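Local coordinates for transcriptional regulatory protein (Chlamydia trachomatis, PDB 3Q7R), which probably acts as a global activator of transcription, binding a cis-acting element of its own promoter and so probably promoting its own expression, at residues F75-L80 and G95-I100; V15-E20 and L53-Y58; E57-P62 and L79-D84; F26-L31 and I103-L108. All coordinates share one frame; numbering follows the deposited sequence.

Interaction 1 (F75-L80 and G95-I100). With EDO (1,2-ethanediol), chain C.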
loop_
_atom_site.group_PDB
_atom_site.type_symbol
_atom_site.label_atom_id
_atom_site.label_comp_id
_atom_site.label_asym_id
_atom_site.label_seq_id
_atom_site.Cartn_x
_atom_site.Cartn_y
_atom_site.Cartn_z
ATOM N N PHE A 75 -9.823 -1.295 -8.676
ATOM C CA PHE A 75 -9.039 -0.962 -7.484
ATOM C C PHE A 75 -8.495 0.463 -7.627
ATOM O O PHE A 75 -8.348 0.971 -8.744
ATOM C CB PHE A 75 -7.848 -1.915 -7.372
ATOM C CG PHE A 75 -8.241 -3.352 -7.234
ATOM C CD1 PHE A 75 -8.752 -3.772 -6.024
ATOM C CD2 PHE A 75 -8.087 -4.250 -8.273
ATOM C CE1 PHE A 75 -9.136 -5.109 -5.852
ATOM C CE2 PHE A 75 -8.456 -5.579 -8.103
ATOM C CZ PHE A 75 -8.985 -5.989 -6.878
ATOM N N VAL A 76 -8.212 1.095 -6.488
ATOM C CA VAL A 76 -7.585 2.447 -6.493
ATOM C C VAL A 76 -6.387 2.520 -5.557
ATOM O O VAL A 76 -6.501 2.131 -4.382
ATOM C CB VAL A 76 -8.606 3.530 -6.096
ATOM C CG1 VAL A 76 -7.892 4.899 -6.045
ATOM C CG2 VAL A 76 -9.796 3.611 -7.122
ATOM N N LEU A 77 -5.228 2.962 -6.069
ATOM C CA LEU A 77 -4.054 3.193 -5.229
ATOM C C LEU A 77 -3.843 4.686 -5.223
ATOM O O LEU A 77 -3.868 5.307 -6.304
ATOM C CB LEU A 77 -2.825 2.510 -5.882
ATOM C CG LEU A 77 -1.436 2.814 -5.274
ATOM C CD1 LEU A 77 -1.317 2.177 -3.894
ATOM C CD2 LEU A 77 -0.353 2.235 -6.198
ATOM N N VAL A 78 -3.606 5.255 -4.048
ATOM C CA VAL A 78 -3.544 6.717 -3.917
ATOM C C VAL A 78 -2.100 7.206 -3.754
ATOM O O VAL A 78 -1.299 6.570 -3.074
ATOM C CB VAL A 78 -4.399 7.143 -2.718
ATOM C CG1 VAL A 78 -4.167 8.610 -2.388
ATOM C CG2 VAL A 78 -5.862 6.826 -2.983
ATOM N N LEU A 79 -1.754 8.315 -4.414
ATOM C CA LEU A 79 -0.418 8.895 -4.290
ATOM C C LEU A 79 -0.499 10.165 -3.451
ATOM O O LEU A 79 -1.220 11.104 -3.804
ATOM C CB LEU A 79 0.166 9.260 -5.647
ATOM C CG LEU A 79 0.141 8.148 -6.686
ATOM C CD1 LEU A 79 0.911 8.666 -7.975
ATOM C CD2 LEU A 79 0.777 6.862 -6.085
ATOM N N LEU A 80 0.232 10.190 -2.351
ATOM C CA LEU A 80 0.163 11.327 -1.394
ATOM C C LEU A 80 1.424 12.181 -1.455
ATOM O O LEU A 80 2.525 11.648 -1.489
ATOM C CB LEU A 80 0.106 10.811 0.059
ATOM C CG LEU A 80 -1.282 10.673 0.594
ATOM C CD1 LEU A 80 -1.289 9.805 1.849
ATOM C CD2 LEU A 80 -1.804 12.080 0.992
ATOM N N GLY A 95 -10.776 2.465 2.444
ATOM C CA GLY A 95 -10.418 1.368 1.550
ATOM C C GLY A 95 -9.283 1.604 0.604
ATOM O O GLY A 95 -9.022 0.757 -0.273
ATOM N N PHE A 96 -8.538 2.688 0.809
ATOM C CA PHE A 96 -7.449 3.012 -0.120
ATOM C C PHE A 96 -6.061 2.794 0.516
ATOM O O PHE A 96 -5.703 3.474 1.493
ATOM C CB PHE A 96 -7.519 4.497 -0.474
ATOM C CG PHE A 96 -8.812 4.885 -1.146
ATOM C CD1 PHE A 96 -9.066 4.493 -2.449
ATOM C CD2 PHE A 96 -9.758 5.672 -0.480
ATOM C CE1 PHE A 96 -10.280 4.880 -3.081
ATOM C CE2 PHE A 96 -10.950 6.047 -1.127
ATOM C CZ PHE A 96 -11.203 5.610 -2.428
ATOM N N TRP A 97 -5.275 1.945 -0.132
ATOM C CA TRP A 97 -3.865 1.885 0.153
ATOM C C TRP A 97 -3.169 3.073 -0.552
ATOM O O TRP A 97 -3.739 3.676 -1.479
ATOM C CB TRP A 97 -3.280 0.512 -0.320
ATOM C CG TRP A 97 -1.822 0.305 0.008
ATOM C CD1 TRP A 97 -0.804 0.004 -0.869
ATOM C CD2 TRP A 97 -1.215 0.369 1.297
ATOM N NE1 TRP A 97 0.409 -0.106 -0.195
ATOM C CE2 TRP A 97 0.191 0.101 1.132
ATOM C CE3 TRP A 97 -1.706 0.625 2.567
ATOM C CZ2 TRP A 97 1.089 0.112 2.190
ATOM C CZ3 TRP A 97 -0.782 0.623 3.655
ATOM C CH2 TRP A 97 0.596 0.375 3.437
ATOM N N TYR A 98 -1.940 3.396 -0.134
ATOM C CA TYR A 98 -1.313 4.627 -0.660
ATOM C C TYR A 98 0.201 4.523 -0.607
ATOM O O TYR A 98 0.738 3.658 0.112
ATOM C CB TYR A 98 -1.732 5.913 0.140
ATOM C CG TYR A 98 -1.441 5.806 1.622
ATOM C CD1 TYR A 98 -0.191 6.067 2.118
ATOM C CD2 TYR A 98 -2.456 5.414 2.510
ATOM C CE1 TYR A 98 0.067 5.958 3.502
ATOM C CE2 TYR A 98 -2.221 5.285 3.872
ATOM C CZ TYR A 98 -0.965 5.520 4.347
ATOM O OH TYR A 98 -0.681 5.392 5.720
ATOM N N LEU A 99 0.855 5.341 -1.421
ATOM C CA LEU A 99 2.304 5.588 -1.339
ATOM C C LEU A 99 2.445 7.056 -0.997
ATOM O O LEU A 99 1.662 7.886 -1.518
ATOM C CB LEU A 99 2.991 5.387 -2.703
ATOM C CG LEU A 99 2.915 3.965 -3.259
ATOM C CD1 LEU A 99 3.449 3.893 -4.693
ATOM C CD2 LEU A 99 3.752 3.091 -2.328
ATOM N N ILE A 100 3.471 7.415 -0.210
ATOM C CA ILE A 100 3.755 8.806 0.115
ATOM C C ILE A 100 5.052 9.171 -0.586
ATOM O O ILE A 100 6.006 8.353 -0.610
ATOM C CB ILE A 100 3.860 9.042 1.620
ATOM C CG1 ILE A 100 2.522 8.644 2.280
ATOM C CG2 ILE A 100 4.266 10.521 1.895
ATOM C CD1 ILE A 100 2.419 9.001 3.807
HETATM C C1 EDO C . 3.968 5.010 3.219
HETATM O O1 EDO C . 4.343 5.561 4.481
HETATM C C2 EDO C . 5.160 5.236 2.292
HETATM O O2 EDO C . 4.741 5.098 0.946
HETATM O O HOH W 1 -6.568 0.428 -2.291
#
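Val78 lies between Trp97 and Leu99 of the neighbouring parallel strand and uses both backbone groups: its N donates to Trp97 O at 3.0 Å, and its O receives Leu99 N. Leu80 N extends the ladder to Leu99 O (2.8 Å). Tyr98 CG sits between its backbone N and carbonyl carbon (chi1 56°), where the ring meets Leu80 CD1 over one face in a CH-pi contact, 4.3 Å from the centroid. Leu80 CB runs alongside Ile100 CG1 at 3.9 Å. These strands belong to the beta-alpha-beta unit built with helix 85-93, part of the CheY-like receiver fold; Val and Leu suit the buried inner strand 75-80, while edge strand 97-100 carries larger rings. Toward the other end the strands part. There Val76 CB meets the edge of the Phe96 ring at CE1 (3.7 Å), while a water donates to Val76 O and Gly95 O and accepts from Trp97 N. Gly95, with positive phi, closes helix 85-93 in a Schellman motif. Across the sheet, Leu77 CD1 touches Trp97 CD1 at 3.8 Å; the indole also meets Trp97 and Phe115 of the second subunit edge-to-face. Ethanediol, probably from the crystallisation liquor, bonds Ile100 N of both subunits.

Interaction 2 (V15-E20 and L53-Y58)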
loop_
_atom_site.group_PDB
_atom_site.type_symbol
_atom_site.label_atom_id
_atom_site.label_comp_id
_atom_site.label_asym_id
_atom_site.label_seq_id
_atom_site.Cartn_x
_atom_site.Cartn_y
_atom_site.Cartn_z
ATOM N N VAL A 15 -4.004 0.187 -16.576
ATOM C CA VAL A 15 -3.803 1.076 -15.424
ATOM C C VAL A 15 -4.098 2.511 -15.850
ATOM O O VAL A 15 -3.538 2.969 -16.855
ATOM C CB VAL A 15 -2.345 1.010 -14.964
ATOM C CG1 VAL A 15 -2.154 1.920 -13.764
ATOM C CG2 VAL A 15 -1.966 -0.478 -14.640
ATOM N N LEU A 16 -4.985 3.204 -15.129
ATOM C CA LEU A 16 -5.267 4.621 -15.434
ATOM C C LEU A 16 -4.626 5.456 -14.333
ATOM O O LEU A 16 -4.937 5.256 -13.177
ATOM C CB LEU A 16 -6.781 4.868 -15.447
ATOM C CG LEU A 16 -7.165 6.377 -15.465
ATOM C CD1 LEU A 16 -6.734 7.082 -16.740
ATOM C CD2 LEU A 16 -8.717 6.581 -15.219
ATOM N N LEU A 17 -3.690 6.350 -14.685
ATOM C CA LEU A 17 -3.080 7.277 -13.744
ATOM C C LEU A 17 -3.841 8.579 -13.823
ATOM O O LEU A 17 -3.930 9.171 -14.908
ATOM C CB LEU A 17 -1.619 7.521 -14.118
ATOM C CG LEU A 17 -0.880 8.547 -13.264
ATOM C CD1 LEU A 17 -0.643 8.004 -11.819
ATOM C CD2 LEU A 17 0.504 8.863 -13.915
ATOM N N VAL A 18 -4.374 9.022 -12.683
ATOM C CA VAL A 18 -5.053 10.293 -12.559
ATOM C C VAL A 18 -4.058 11.242 -11.876
ATOM O O VAL A 18 -3.885 11.199 -10.660
ATOM C CB VAL A 18 -6.317 10.150 -11.752
ATOM C CG1 VAL A 18 -6.951 11.559 -11.541
ATOM C CG2 VAL A 18 -7.322 9.202 -12.512
ATOM N N SER A 19 -3.391 12.042 -12.698
ATOM C CA SER A 19 -2.330 12.905 -12.245
ATOM C C SER A 19 -2.014 13.932 -13.314
ATOM O O SER A 19 -2.171 13.686 -14.496
ATOM C CB SER A 19 -1.093 12.054 -11.977
ATOM O OG SER A 19 -0.019 12.832 -11.426
ATOM N N GLU A 20 -1.475 15.065 -12.862
ATOM C CA GLU A 20 -0.820 16.057 -13.745
ATOM C C GLU A 20 0.685 15.872 -13.862
ATOM O O GLU A 20 1.346 16.645 -14.560
ATOM C CB GLU A 20 -1.124 17.484 -13.299
ATOM C CG GLU A 20 -2.656 17.797 -13.398
ATOM C CD GLU A 20 -3.004 19.259 -13.116
ATOM O OE1 GLU A 20 -2.097 20.029 -12.689
ATOM O OE2 GLU A 20 -4.184 19.632 -13.288
ATOM N N LEU A 53 -6.791 -1.010 -12.503
ATOM C CA LEU A 53 -6.285 -0.244 -11.351
ATOM C C LEU A 53 -6.321 1.228 -11.748
ATOM O O LEU A 53 -5.907 1.580 -12.845
ATOM C CB LEU A 53 -4.860 -0.638 -11.034
ATOM C CG LEU A 53 -4.137 0.231 -10.008
ATOM C CD1 LEU A 53 -4.786 0.079 -8.639
ATOM C CD2 LEU A 53 -2.641 -0.205 -9.988
ATOM N N VAL A 54 -6.830 2.080 -10.874
ATOM C CA VAL A 54 -6.676 3.532 -11.044
ATOM C C VAL A 54 -5.704 4.027 -9.993
ATOM O O VAL A 54 -5.888 3.739 -8.814
ATOM C CB VAL A 54 -8.020 4.270 -10.851
ATOM C CG1 VAL A 54 -7.807 5.791 -11.016
ATOM C CG2 VAL A 54 -9.015 3.721 -11.911
ATOM N N VAL A 55 -4.653 4.734 -10.414
ATOM C CA VAL A 55 -3.641 5.266 -9.464
ATOM C C VAL A 55 -3.968 6.741 -9.416
ATOM O O VAL A 55 -3.917 7.400 -10.444
ATOM C CB VAL A 55 -2.232 5.043 -10.002
ATOM C CG1 VAL A 55 -1.226 5.677 -9.037
ATOM C CG2 VAL A 55 -1.937 3.544 -10.090
ATOM N N CYS A 56 -4.417 7.254 -8.252
ATOM C CA CYS A 56 -4.924 8.636 -8.237
ATOM C C CYS A 56 -4.164 9.520 -7.271
ATOM O O CYS A 56 -4.000 9.138 -6.123
ATOM C CB CYS A 56 -6.387 8.588 -7.761
ATOM S SG CYS A 56 -7.259 10.176 -7.929
ATOM N N GLU A 57 -3.737 10.696 -7.724
ATOM C CA GLU A 57 -3.182 11.646 -6.797
ATOM C C GLU A 57 -4.189 11.996 -5.689
ATOM O O GLU A 57 -5.391 12.235 -5.955
ATOM C CB GLU A 57 -2.904 12.954 -7.543
ATOM C CG GLU A 57 -1.808 12.788 -8.579
ATOM C CD GLU A 57 -0.440 12.663 -7.969
ATOM O OE1 GLU A 57 -0.270 12.747 -6.734
ATOM O OE2 GLU A 57 0.516 12.404 -8.728
ATOM N N TYR A 58 -3.705 12.085 -4.449
ATOM C CA TYR A 58 -4.598 12.475 -3.369
ATOM C C TYR A 58 -5.251 13.843 -3.668
ATOM O O TYR A 58 -6.428 14.070 -3.365
ATOM C CB TYR A 58 -3.830 12.510 -2.057
ATOM C CG TYR A 58 -4.719 12.837 -0.861
ATOM C CD1 TYR A 58 -5.597 11.856 -0.358
ATOM C CD2 TYR A 58 -4.687 14.087 -0.276
ATOM C CE1 TYR A 58 -6.418 12.144 0.749
ATOM C CE2 TYR A 58 -5.520 14.385 0.828
ATOM C CZ TYR A 58 -6.344 13.371 1.326
ATOM O OH TYR A 58 -7.159 13.668 2.434
#
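Residues 15-18 and 53-57 run parallel, their axes 4.7 Å apart and 11° from exact alignment, and four backbone bonds zip them together: Leu16 N to Leu53 O, Val55 N to Leu16 O, Val18 N to Val55 O and Glu57 N to Val18 O. On one face Val55 spreads its two methyls, CG2 against Val15 CG1 (4.0 Å) and CG1 against Leu17 CD1 (3.7 Å). On the other, Val18 does likewise, with CG2 on Val54 CG1 (3.8 Å) and CG1 on Cys56 SG (3.9 Å). Beta-branched residues suit the extended backbone and fill both buried faces. Polar chemistry begins where the strands end. Glu57 folds back at its second torsion (chi2 -73°), bringing OE2 to Ser19 OG, which donates at 2.8 Å to the anti lone pair; His21 ND1 binds the same oxygen, and OE1 forms a salt bridge with Arg101. Typical receiver domains carry their phospho-accepting aspartate at the end of this strand, and Glu57 probably occupies the equivalent place in this atypical regulator. The pair lies inside the sheet, between strands 37-42 and 75-80, with Val15 and Leu53 packed against helix 105-118 and Leu16 and Cys56 touching loop residues Lys46 and Tyr45.

Interaction 3 (E57-P62 and L79-D84)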
loop_
_atom_site.group_PDB
_atom_site.type_symbol
_atom_site.label_atom_id
_atom_site.label_comp_id
_atom_site.label_asym_id
_atom_site.label_seq_id
_atom_site.Cartn_x
_atom_site.Cartn_y
_atom_site.Cartn_z
ATOM N N GLU A 57 -3.737 10.696 -7.724
ATOM C CA GLU A 57 -3.182 11.646 -6.797
ATOM C C GLU A 57 -4.189 11.996 -5.689
ATOM O O GLU A 57 -5.391 12.235 -5.955
ATOM C CB GLU A 57 -2.904 12.954 -7.543
ATOM C CG GLU A 57 -1.808 12.788 -8.579
ATOM C CD GLU A 57 -0.440 12.663 -7.969
ATOM O OE1 GLU A 57 -0.270 12.747 -6.734
ATOM O OE2 GLU A 57 0.516 12.404 -8.728
ATOM N N TYR A 58 -3.705 12.085 -4.449
ATOM C CA TYR A 58 -4.598 12.475 -3.369
ATOM C C TYR A 58 -5.251 13.843 -3.668
ATOM O O TYR A 58 -6.428 14.070 -3.365
ATOM C CB TYR A 58 -3.830 12.510 -2.057
ATOM C CG TYR A 58 -4.719 12.837 -0.861
ATOM C CD1 TYR A 58 -5.597 11.856 -0.358
ATOM C CD2 TYR A 58 -4.687 14.087 -0.276
ATOM C CE1 TYR A 58 -6.418 12.144 0.749
ATOM C CE2 TYR A 58 -5.520 14.385 0.828
ATOM C CZ TYR A 58 -6.344 13.371 1.326
ATOM O OH TYR A 58 -7.159 13.668 2.434
ATOM N N SER A 59 -4.486 14.775 -4.238
ATOM C CA SER A 59 -5.082 16.048 -4.598
ATOM C C SER A 59 -6.207 15.980 -5.620
ATOM O O SER A 59 -6.914 17.002 -5.803
ATOM C CB SER A 59 -4.037 17.045 -5.098
ATOM O OG SER A 59 -3.082 17.391 -4.069
ATOM N N LEU A 60 -6.388 14.832 -6.277
ATOM C CA LEU A 60 -7.444 14.654 -7.271
ATOM C C LEU A 60 -8.484 13.656 -6.770
ATOM O O LEU A 60 -9.459 13.362 -7.483
ATOM C CB LEU A 60 -6.895 14.226 -8.602
ATOM C CG LEU A 60 -6.012 15.293 -9.260
ATOM C CD1 LEU A 60 -5.257 14.723 -10.499
ATOM C CD2 LEU A 60 -6.903 16.496 -9.601
ATOM N N LEU A 61 -8.306 13.171 -5.535
ATOM C CA LEU A 61 -9.205 12.095 -5.025
ATOM C C LEU A 61 -10.372 12.743 -4.253
ATOM O O LEU A 61 -10.171 13.385 -3.223
ATOM C CB LEU A 61 -8.464 11.217 -4.046
ATOM C CG LEU A 61 -9.296 9.988 -3.643
ATOM C CD1 LEU A 61 -9.427 8.912 -4.712
ATOM C CD2 LEU A 61 -8.588 9.385 -2.394
ATOM N N PRO A 62 -11.581 12.661 -4.775
ATOM C CA PRO A 62 -12.692 13.246 -3.979
ATOM C C PRO A 62 -12.749 12.688 -2.551
ATOM O O PRO A 62 -12.556 11.497 -2.304
ATOM C CB PRO A 62 -13.951 12.745 -4.711
ATOM C CG PRO A 62 -13.468 12.509 -6.132
ATOM C CD PRO A 62 -12.071 11.940 -5.958
ATOM N N LEU A 79 -1.754 8.315 -4.414
ATOM C CA LEU A 79 -0.418 8.895 -4.290
ATOM C C LEU A 79 -0.499 10.165 -3.451
ATOM O O LEU A 79 -1.220 11.104 -3.804
ATOM C CB LEU A 79 0.166 9.260 -5.647
ATOM C CG LEU A 79 0.141 8.148 -6.686
ATOM C CD1 LEU A 79 0.911 8.666 -7.975
ATOM C CD2 LEU A 79 0.777 6.862 -6.085
ATOM N N LEU A 80 0.232 10.190 -2.351
ATOM C CA LEU A 80 0.163 11.327 -1.394
ATOM C C LEU A 80 1.424 12.181 -1.455
ATOM O O LEU A 80 2.525 11.648 -1.489
ATOM C CB LEU A 80 0.106 10.811 0.059
ATOM C CG LEU A 80 -1.282 10.673 0.594
ATOM C CD1 LEU A 80 -1.289 9.805 1.849
ATOM C CD2 LEU A 80 -1.804 12.080 0.992
ATOM N N ASP A 81 1.280 13.497 -1.381
ATOM C CA ASP A 81 2.490 14.348 -1.322
ATOM C C ASP A 81 3.144 14.347 0.058
ATOM O O ASP A 81 4.330 14.731 0.171
ATOM C CB ASP A 81 2.128 15.816 -1.579
ATOM C CG ASP A 81 1.712 16.100 -3.016
ATOM O OD1 ASP A 81 2.081 15.365 -3.947
ATOM O OD2 ASP A 81 1.126 17.201 -3.239
ATOM N N PHE A 82 2.403 14.000 1.102
ATOM C CA PHE A 82 2.830 14.309 2.467
ATOM C C PHE A 82 2.328 13.231 3.428
ATOM O O PHE A 82 1.381 12.471 3.120
ATOM C CB PHE A 82 2.215 15.682 2.913
ATOM C CG PHE A 82 0.695 15.675 2.843
ATOM C CD1 PHE A 82 -0.032 15.194 3.912
ATOM C CD2 PHE A 82 0.017 16.115 1.674
ATOM C CE1 PHE A 82 -1.440 15.099 3.838
ATOM C CE2 PHE A 82 -1.356 16.006 1.562
ATOM C CZ PHE A 82 -2.106 15.522 2.653
ATOM N N PHE A 83 2.899 13.251 4.627
ATOM C CA PHE A 83 2.435 12.473 5.757
ATOM C C PHE A 83 1.600 13.332 6.700
ATOM O O PHE A 83 2.056 14.426 7.155
ATOM C CB PHE A 83 3.607 11.938 6.574
ATOM C CG PHE A 83 3.149 11.288 7.836
ATOM C CD1 PHE A 83 2.562 10.043 7.793
ATOM C CD2 PHE A 83 3.185 11.957 9.016
ATOM C CE1 PHE A 83 2.104 9.454 8.940
ATOM C CE2 PHE A 83 2.727 11.366 10.156
ATOM C CZ PHE A 83 2.140 10.133 10.096
ATOM N N ASP A 84 0.397 12.831 7.026
ATOM C CA ASP A 84 -0.419 13.412 8.089
ATOM C C ASP A 84 -1.185 12.272 8.674
ATOM O O ASP A 84 -1.759 11.433 7.926
ATOM C CB ASP A 84 -1.400 14.488 7.563
ATOM C CG ASP A 84 -2.421 14.862 8.594
ATOM O OD1 ASP A 84 -2.031 15.530 9.632
ATOM O OD2 ASP A 84 -3.612 14.498 8.372
#
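Tyr58 begins the 3-10 turn that leaves strand 51-57, and its N donates to Leu79 O at 2.7 Å, the last rung between two parallel strands of the CheY-like fold. Its CG is anti to the backbone N (chi1 -177°), which lays the side chain alongside that of Leu80. CB rests 3.4 Å from Leu79 O and also touches Leu80 CD2. At CG the same methyl comes to 3.5 Å, standing over one face of the ring in a CH-pi contact. Farther out along one side of the ring, CE2 reaches Phe82 CZ at 4.0 Å, the two ring planes turned 83° apart; the broad aromatic thus bridges a buried strand end and an exposed loop. The side chain also touches Thr87 and Leu91 of helix 85-93. Nearby, Asp81 OD1 comes within 4.5 Å of Glu57 OE1, a repulsion probably offset by the salt bridge from Asp81 to Arg101; the other oxygen of Glu57 is held by Ser19. Leu80 CD2 also sits 3.8 Å above the plane of the Phe82 ring, displaced toward its rim.

Interaction 4 (F26-L31 and I103-L108)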
loop_
_atom_site.group_PDB
_atom_site.type_symbol
_atom_site.label_atom_id
_atom_site.label_comp_id
_atom_site.label_asym_id
_atom_site.label_seq_id
_atom_site.Cartn_x
_atom_site.Cartn_y
_atom_site.Cartn_z
ATOM N N PHE A 26 5.009 9.246 -18.158
ATOM C CA PHE A 26 5.745 8.757 -19.335
ATOM C C PHE A 26 6.918 7.863 -18.872
ATOM O O PHE A 26 7.159 6.813 -19.467
ATOM C CB PHE A 26 6.206 9.932 -20.213
ATOM C CG PHE A 26 5.086 10.582 -20.975
ATOM C CD1 PHE A 26 4.286 9.820 -21.824
ATOM C CD2 PHE A 26 4.810 11.927 -20.817
ATOM C CE1 PHE A 26 3.227 10.399 -22.512
ATOM C CE2 PHE A 26 3.748 12.518 -21.515
ATOM C CZ PHE A 26 2.966 11.753 -22.343
ATOM N N GLN A 27 7.584 8.237 -17.776
ATOM C CA GLN A 27 8.733 7.473 -17.311
ATOM C C GLN A 27 8.321 6.133 -16.715
ATOM O O GLN A 27 9.032 5.130 -16.897
ATOM C CB GLN A 27 9.557 8.280 -16.317
ATOM C CG GLN A 27 10.220 9.444 -17.053
ATOM C CD GLN A 27 11.044 10.308 -16.157
ATOM O OE1 GLN A 27 11.633 9.828 -15.196
ATOM N NE2 GLN A 27 11.102 11.598 -16.468
ATOM N N THR A 28 7.179 6.107 -16.014
ATOM C CA THR A 28 6.703 4.857 -15.464
ATOM C C THR A 28 6.238 3.942 -16.582
ATOM O O THR A 28 6.515 2.761 -16.571
ATOM C CB THR A 28 5.565 5.096 -14.457
ATOM O OG1 THR A 28 6.059 5.889 -13.374
ATOM C CG2 THR A 28 5.089 3.747 -13.895
ATOM N N LYS A 29 5.520 4.486 -17.548
ATOM C CA LYS A 29 4.975 3.671 -18.633
ATOM C C LYS A 29 6.112 2.946 -19.377
ATOM O O LYS A 29 5.997 1.741 -19.699
ATOM C CB LYS A 29 4.139 4.578 -19.530
ATOM C CG LYS A 29 3.609 4.013 -20.810
ATOM C CD LYS A 29 2.812 5.152 -21.476
ATOM C CE LYS A 29 1.908 4.630 -22.565
ATOM N NZ LYS A 29 2.681 4.297 -23.762
ATOM N N GLU A 30 7.234 3.633 -19.622
ATOM C CA GLU A 30 8.342 3.014 -20.337
ATOM C C GLU A 30 9.036 1.901 -19.552
ATOM O O GLU A 30 9.740 1.089 -20.135
ATOM C CB GLU A 30 9.339 4.070 -20.813
ATOM C CG GLU A 30 9.965 4.958 -19.762
ATOM C CD GLU A 30 10.768 6.096 -20.387
ATOM O OE1 GLU A 30 10.560 6.358 -21.595
ATOM O OE2 GLU A 30 11.597 6.726 -19.683
ATOM N N LEU A 31 8.850 1.861 -18.237
ATOM C CA LEU A 31 9.429 0.777 -17.440
ATOM C C LEU A 31 8.543 -0.452 -17.365
ATOM O O LEU A 31 9.014 -1.521 -16.956
ATOM C CB LEU A 31 9.731 1.265 -16.018
ATOM C CG LEU A 31 10.745 2.417 -15.932
ATOM C CD1 LEU A 31 10.873 2.951 -14.514
ATOM C CD2 LEU A 31 12.122 1.958 -16.459
ATOM N N ILE A 103 8.036 9.576 -4.822
ATOM C CA ILE A 103 7.556 8.459 -5.644
ATOM C C ILE A 103 8.226 8.630 -6.996
ATOM O O ILE A 103 7.893 9.551 -7.751
ATOM C CB ILE A 103 6.064 8.483 -5.885
ATOM C CG1 ILE A 103 5.296 8.160 -4.598
ATOM C CG2 ILE A 103 5.675 7.389 -6.891
ATOM C CD1 ILE A 103 3.833 8.614 -4.641
ATOM N N THR A 104 9.166 7.739 -7.291
ATOM C CA THR A 104 9.926 7.755 -8.543
ATOM C C THR A 104 9.290 6.768 -9.513
ATOM O O THR A 104 8.456 5.943 -9.108
ATOM C CB THR A 104 11.362 7.285 -8.316
ATOM O OG1 THR A 104 11.356 5.921 -7.854
ATOM C CG2 THR A 104 12.123 8.203 -7.313
ATOM N N PRO A 105 9.621 6.890 -10.813
ATOM C CA PRO A 105 9.077 5.892 -11.740
ATOM C C PRO A 105 9.415 4.454 -11.372
ATOM O O PRO A 105 8.551 3.593 -11.581
ATOM C CB PRO A 105 9.700 6.276 -13.084
ATOM C CG PRO A 105 9.887 7.778 -12.967
ATOM C CD PRO A 105 10.282 8.008 -11.511
ATOM N N ARG A 106 10.616 4.169 -10.862
ATOM C CA ARG A 106 10.938 2.797 -10.474
ATOM C C ARG A 106 10.008 2.312 -9.332
ATOM O O ARG A 106 9.578 1.179 -9.328
ATOM C CB ARG A 106 12.424 2.694 -10.061
ATOM C CG ARG A 106 13.357 2.718 -11.256
ATOM C CD ARG A 106 14.815 2.780 -10.815
ATOM N NE ARG A 106 15.227 1.508 -10.223
ATOM C CZ ARG A 106 16.024 1.393 -9.167
ATOM N NH1 ARG A 106 16.509 2.473 -8.577
ATOM N NH2 ARG A 106 16.329 0.196 -8.706
ATOM N N ILE A 107 9.702 3.174 -8.378
ATOM C CA ILE A 107 8.804 2.767 -7.289
ATOM C C ILE A 107 7.418 2.553 -7.823
ATOM O O ILE A 107 6.768 1.580 -7.458
ATOM C CB ILE A 107 8.807 3.811 -6.219
ATOM C CG1 ILE A 107 10.179 3.777 -5.532
ATOM C CG2 ILE A 107 7.647 3.588 -5.212
ATOM C CD1 ILE A 107 10.390 4.860 -4.509
ATOM N N LEU A 108 6.919 3.493 -8.628
ATOM C CA LEU A 108 5.533 3.356 -9.073
ATOM C C LEU A 108 5.384 2.099 -9.957
ATOM O O LEU A 108 4.384 1.359 -9.847
ATOM C CB LEU A 108 5.080 4.625 -9.807
ATOM C CG LEU A 108 3.646 4.564 -10.304
ATOM C CD1 LEU A 108 2.600 4.362 -9.132
ATOM C CD2 LEU A 108 3.286 5.830 -11.067
#
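Pro105 presses its ring against Gln27 and Thr28, and the tight part of the contact lies here. Pro105 CG comes to 3.4 Å from Gln27 CB, and Pro105 CA to 3.4 Å from Thr28 OG1. Proline suits the first turn of helix 105-118, where a backbone N-H has no carbonyl of a preceding turn to bind, and its compact ring, with no long side chain, sits close against helix 22-31. Thr28 has OG1 beside its own backbone N (chi1 -61°); the hydroxyl is bonded to Leu24 O, so that a polar atom can be buried among carbons. The same oxygen lies 3.6 Å from Leu108 CD2, and Thr28 CG2 touches that methyl at 3.9 Å, the two side chains crossing at about a right angle.

Toward solvent the fit is sparser. Leu31, an exposed residue, reaches across with CD1 to Pro105 CB (3.8 Å) and, less closely, to Arg106 CG at 4.1 Å. The guanidinium of Arg106 instead makes a salt bridge with Glu86 of the second subunit. Thr104 caps the helix, its OG1 accepting from Ile107 N at 3.2 Å. Thus the start of helix 105-118 packs against helix 22-31, where Leu24 and Ile112 continue the packing, and also meets the second subunit, through Arg106; Leu108 CD1 reaches Val55 of strand 51-57, so the helix start rests on the sheet.

Interactions 1 and 2 are the buried ones, both ladders of parallel strands in a single sheet, joined directly because strands 51-57 and 75-80 are neighbours. Interaction 3 continues that junction past the strand ends, sharing Glu57 and Tyr58 with interaction 2 and Leu79 and Leu80 with interaction 1; a single backbone bond remains there, beside aromatic and CH-pi packing, with acidic side chains bridged to Arg101 outside it. Interaction 4 is partly exposed and joins two helices by side-chain packing, with no hydrogen bond across it. Leu108 CD1 links it to Val55 of interaction 2, and Ile103 CD1 to Leu79. Interactions 1, 3 and 4 each also reach the second subunit, whereas interaction 2 stays within its own chain.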